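Thermospermine synthase (Medicago truncatula, PDB 6BQ6) probably transfers an aminopropyl group from decarboxylated S-adenosylmethionine to spermidine, giving thermospermine and methylthioadenosine. Local coordinates at residues Y87-V92 against E286-D291. Residues are numbered along the deposited sequence; the frame is centred on the assembly and turned at random.
Sequences YHECLV and ENRYLD. With TER (N-(3-amino-propyl)-N-(5-aminopropyl)-1,4-diaminobutane), chain F.
The Tyr289 ring meets Cys90 SG obliquely, with the sulfur 4.5 Å from the ring centroid and 60° off the ring normal. Tyr289 CE2 is the nearest ring atom to Cys90 SG, at 3.6 Å. The carboxylate of Glu89, also flat, takes three successive backbone N-H groups at its oxygens. Glu89 OE2 accepts from Arg288 N at 2.9 Å through its syn lone pair. Tyr289 N reaches Glu89 OE1 at 2.8 Å from the syn side, 32° out of the carboxylate plane. Leu290 N meets Glu89 OE1 at 3.0 Å, nearly in line with the C-O bond. The Glu89 chain is extended beyond CG (chi2 -173°), which carries the carboxylate from helix 84-98 into the loop. This loop, between helices 272-282 and 292-298, packs on helix 84-98 of the Rossmann-like fold of the spermidine/spermine synthase family. An alanine in place of Glu89 would probably leave three backbone N-H groups without their acceptors and the loop less firmly held to the helix. Asn287 ND2 donates to Leu290 O at 3.3 Å, a bond within the loop. Elsewhere on the helix, Tyr87 lines the thermospermine pocket and hydrogen-bonds to Asp181, the predicted proton acceptor.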
ATOM      1  N   TYR B  87       2.776  14.269  23.219  1.00 18.47           N
ATOM      2  CA  TYR B  87       3.999  13.593  23.530  1.00 17.88           C
ATOM      3  C   TYR B  87       4.892  14.555  24.350  1.00 17.44           C
ATOM      4  O   TYR B  87       5.491  14.147  25.334  1.00 16.80           O
ATOM      5  CB  TYR B  87       4.715  13.159  22.225  1.00 18.99           C
ATOM      6  CG  TYR B  87       6.098  12.654  22.463  1.00 18.75           C
ATOM      7  CD1 TYR B  87       6.350  11.300  22.719  1.00 19.82           C
ATOM      8  CD2 TYR B  87       7.186  13.517  22.416  1.00 18.77           C
ATOM      9  CE1 TYR B  87       7.650  10.856  22.959  1.00 20.19           C
ATOM     10  CE2 TYR B  87       8.463  13.088  22.674  1.00 19.30           C
ATOM     11  CZ  TYR B  87       8.690  11.756  22.928  1.00 20.83           C
ATOM     12  OH  TYR B  87       9.989  11.320  23.156  1.00 22.37           O
ATOM     13  N   HIS B  88       4.990  15.801  23.922  1.00 17.22           N
ATOM     14  CA  HIS B  88       5.936  16.683  24.580  1.00 17.40           C
ATOM     15  C   HIS B  88       5.455  17.163  25.943  1.00 17.03           C
ATOM     16  O   HIS B  88       6.263  17.305  26.852  1.00 17.29           O
ATOM     17  CB  HIS B  88       6.342  17.802  23.649  1.00 17.79           C
ATOM     18  CG  HIS B  88       7.155  17.311  22.501  1.00 18.85           C
ATOM     19  ND1 HIS B  88       6.640  17.138  21.234  1.00 20.04           N
ATOM     20  CD2 HIS B  88       8.421  16.808  22.466  1.00 18.92           C
ATOM     21  CE1 HIS B  88       7.576  16.621  20.452  1.00 20.03           C
ATOM     22  NE2 HIS B  88       8.670  16.430  21.173  1.00 19.81           N
ATOM     23  N   GLU B  89       4.163  17.397  26.119  1.00 17.08           N
ATOM     24  CA  GLU B  89       3.649  17.705  27.455  1.00 18.16           C
ATOM     25  C   GLU B  89       3.790  16.528  28.410  1.00 18.16           C
ATOM     26  O   GLU B  89       4.201  16.710  29.551  1.00 18.19           O
ATOM     27  CB  GLU B  89       2.199  18.127  27.424  1.00 18.92           C
ATOM     28  CG  GLU B  89       1.969  19.545  26.903  1.00 19.78           C
ATOM     29  CD  GLU B  89       0.535  20.003  27.036  1.00 22.02           C
ATOM     30  OE1 GLU B  89      -0.275  19.373  27.777  1.00 22.45           O
ATOM     31  OE2 GLU B  89       0.196  21.044  26.411  1.00 23.16           O
ATOM     32  N   CYS B  90       3.484  15.320  27.927  1.00 17.39           N
ATOM     33  CA  CYS B  90       3.664  14.105  28.753  1.00 17.63           C
ATOM     34  C   CYS B  90       5.117  13.825  29.102  1.00 17.28           C
ATOM     35  O   CYS B  90       5.391  13.415  30.238  1.00 17.94           O
ATOM     36  CB  CYS B  90       3.073  12.866  28.128  1.00 17.95           C
ATOM     37  SG  CYS B  90       1.261  12.883  28.108  1.00 19.82           S
ATOM     38  N   LEU B  91       6.025  14.059  28.167  1.00 17.12           N
ATOM     39  CA  LEU B  91       7.448  13.827  28.389  1.00 16.79           C
ATOM     40  C   LEU B  91       8.006  14.774  29.443  1.00 16.59           C
ATOM     41  O   LEU B  91       8.811  14.377  30.260  1.00 16.72           O
ATOM     42  CB  LEU B  91       8.258  14.021  27.128  1.00 16.03           C
ATOM     43  CG  LEU B  91       9.817  13.950  27.160  1.00 16.27           C
ATOM     44  CD1 LEU B  91      10.260  12.557  27.631  1.00 16.79           C
ATOM     45  CD2 LEU B  91      10.406  14.322  25.847  1.00 16.72           C
ATOM     46  N   VAL B  92       7.571  16.031  29.422  1.00 16.88           N
ATOM     47  CA  VAL B  92       8.190  17.119  30.206  1.00 18.05           C
ATOM     48  C   VAL B  92       7.520  17.452  31.520  1.00 17.94           C
ATOM     49  O   VAL B  92       8.169  17.489  32.575  1.00 17.70           O
ATOM     50  CB  VAL B  92       8.317  18.401  29.332  1.00 18.20           C
ATOM     51  CG1 VAL B  92       8.701  19.609  30.165  1.00 19.93           C
ATOM     52  CG2 VAL B  92       9.338  18.144  28.211  1.00 19.24           C
ATOM     53  N   GLU B 286      -1.864  27.711  29.584  1.00 34.09           N
ATOM     54  CA  GLU B 286      -2.559  26.483  29.930  1.00 34.21           C
ATOM     55  C   GLU B 286      -1.992  25.360  29.094  1.00 29.50           C
ATOM     56  O   GLU B 286      -1.836  25.517  27.903  1.00 28.58           O
ATOM     57  CB  GLU B 286      -4.041  26.597  29.587  1.00 37.51           C
ATOM     58  CG  GLU B 286      -4.873  27.197  30.696  1.00 42.94           C
ATOM     59  CD  GLU B 286      -5.491  26.090  31.545  1.00 49.29           C
ATOM     60  OE1 GLU B 286      -4.905  25.829  32.629  1.00 54.18           O
ATOM     61  OE2 GLU B 286      -6.522  25.464  31.108  1.00 48.38           O
ATOM     62  N   ASN B 287      -1.744  24.227  29.725  1.00 27.73           N
ATOM     63  CA  ASN B 287      -1.474  22.986  28.982  1.00 26.48           C
ATOM     64  C   ASN B 287      -2.691  22.601  28.161  1.00 27.46           C
ATOM     65  O   ASN B 287      -3.828  22.886  28.552  1.00 28.61           O
ATOM     66  CB  ASN B 287      -1.153  21.848  29.944  1.00 26.69           C
ATOM     67  CG  ASN B 287       0.222  21.974  30.566  1.00 26.76           C
ATOM     68  OD1 ASN B 287       1.041  22.746  30.116  1.00 27.69           O
ATOM     69  ND2 ASN B 287       0.496  21.169  31.574  1.00 27.22           N
ATOM     70  N   ARG B 288      -2.428  22.007  27.006  1.00 26.68           N
ATOM     71  CA  ARG B 288      -3.459  21.554  26.073  1.00 27.94           C
ATOM     72  C   ARG B 288      -3.893  20.122  26.414  1.00 26.88           C
ATOM     73  O   ARG B 288      -5.063  19.765  26.251  1.00 28.01           O
ATOM     74  CB  ARG B 288      -2.918  21.677  24.641  1.00 30.56           C
ATOM     75  CG  ARG B 288      -2.634  23.125  24.238  1.00 34.20           C
ATOM     76  CD  ARG B 288      -1.808  23.257  22.937  1.00 36.77           C
ATOM     77  NE  ARG B 288      -2.616  22.770  21.821  1.00 38.40           N
ATOM     78  CZ  ARG B 288      -2.193  22.453  20.601  1.00 41.47           C
ATOM     79  NH1 ARG B 288      -0.903  22.562  20.247  1.00 42.70           N
ATOM     80  NH2 ARG B 288      -3.087  21.999  19.710  1.00 41.66           N
ATOM     81  N   TYR B 289      -2.964  19.285  26.875  1.00 23.28           N
ATOM     82  CA  TYR B 289      -3.262  17.868  27.105  1.00 23.34           C
ATOM     83  C   TYR B 289      -3.359  17.564  28.590  1.00 22.27           C
ATOM     84  O   TYR B 289      -4.252  16.864  29.027  1.00 22.70           O
ATOM     85  CB  TYR B 289      -2.208  16.929  26.490  1.00 22.50           C
ATOM     86  CG  TYR B 289      -2.584  15.492  26.728  1.00 23.14           C
ATOM     87  CD1 TYR B 289      -3.633  14.915  26.060  1.00 24.14           C
ATOM     88  CD2 TYR B 289      -1.904  14.740  27.669  1.00 22.73           C
ATOM     89  CE1 TYR B 289      -3.995  13.581  26.324  1.00 24.25           C
ATOM     90  CE2 TYR B 289      -2.252  13.460  27.922  1.00 23.99           C
ATOM     91  CZ  TYR B 289      -3.274  12.896  27.298  1.00 23.86           C
ATOM     92  OH  TYR B 289      -3.590  11.596  27.626  1.00 27.52           O
ATOM     93  N   LEU B 290      -2.401  18.040  29.364  1.00 22.42           N
ATOM     94  CA  LEU B 290      -2.150  17.508  30.677  1.00 23.30           C
ATOM     95  C   LEU B 290      -2.720  18.417  31.792  1.00 24.09           C
ATOM     96  O   LEU B 290      -2.365  19.587  31.868  1.00 26.01           O
ATOM     97  CB  LEU B 290      -0.644  17.338  30.817  1.00 24.99           C
ATOM     98  CG  LEU B 290      -0.251  16.444  31.955  1.00 26.38           C
ATOM     99  CD1 LEU B 290      -0.394  14.960  31.637  1.00 26.04           C
ATOM    100  CD2 LEU B 290       1.167  16.770  32.322  1.00 27.61           C
ATOM    101  N   ASP B 291      -3.647  17.893  32.593  1.00 22.92           N
ATOM    102  CA  ASP B 291      -3.950  18.401  33.922  1.00 22.23           C
ATOM    103  C   ASP B 291      -3.629  17.292  34.917  1.00 23.34           C
ATOM    104  O   ASP B 291      -3.172  16.197  34.523  1.00 20.66           O
ATOM    105  CB  ASP B 291      -5.371  18.982  34.066  1.00 23.55           C
ATOM    106  CG  ASP B 291      -6.467  17.987  33.838  1.00 23.84           C
ATOM    107  OD1 ASP B 291      -6.204  16.746  33.713  1.00 22.58           O
ATOM    108  OD2 ASP B 291      -7.648  18.434  33.741  1.00 24.27           O
TER
HETATM  109  N1  TER F 402      15.476  11.419  18.019  1.00 54.71           N
HETATM  110  C2  TER F 402      14.539  12.277  18.714  1.00 51.61           C
HETATM  111  C3  TER F 402      13.707  11.452  19.690  1.00 48.87           C
HETATM  112  C4  TER F 402      12.738  10.517  19.014  1.00 47.73           C
HETATM  113  N5  TER F 402      11.806   9.965  19.971  1.00 49.96           N
HETATM  114  C6  TER F 402      10.383  10.072  19.745  1.00 47.19           C
HETATM  115  C7  TER F 402       9.649   8.841  20.254  1.00 47.30           C
HETATM  116  C8  TER F 402       8.324   8.721  19.524  1.00 47.09           C
HETATM  117  N9  TER F 402       8.431   7.980  18.286  1.00 45.86           N
HETATM  118  C10 TER F 402       7.246   7.819  17.484  1.00 45.94           C
HETATM  119  C11 TER F 402       7.212   6.561  16.645  1.00 46.42           C
HETATM  120  C12 TER F 402       5.781   6.379  16.139  1.00 47.80           C
HETATM  121  C13 TER F 402       5.665   5.364  15.012  1.00 49.60           C
HETATM  122  N14 TER F 402       6.533   4.221  15.236  1.00 52.92           N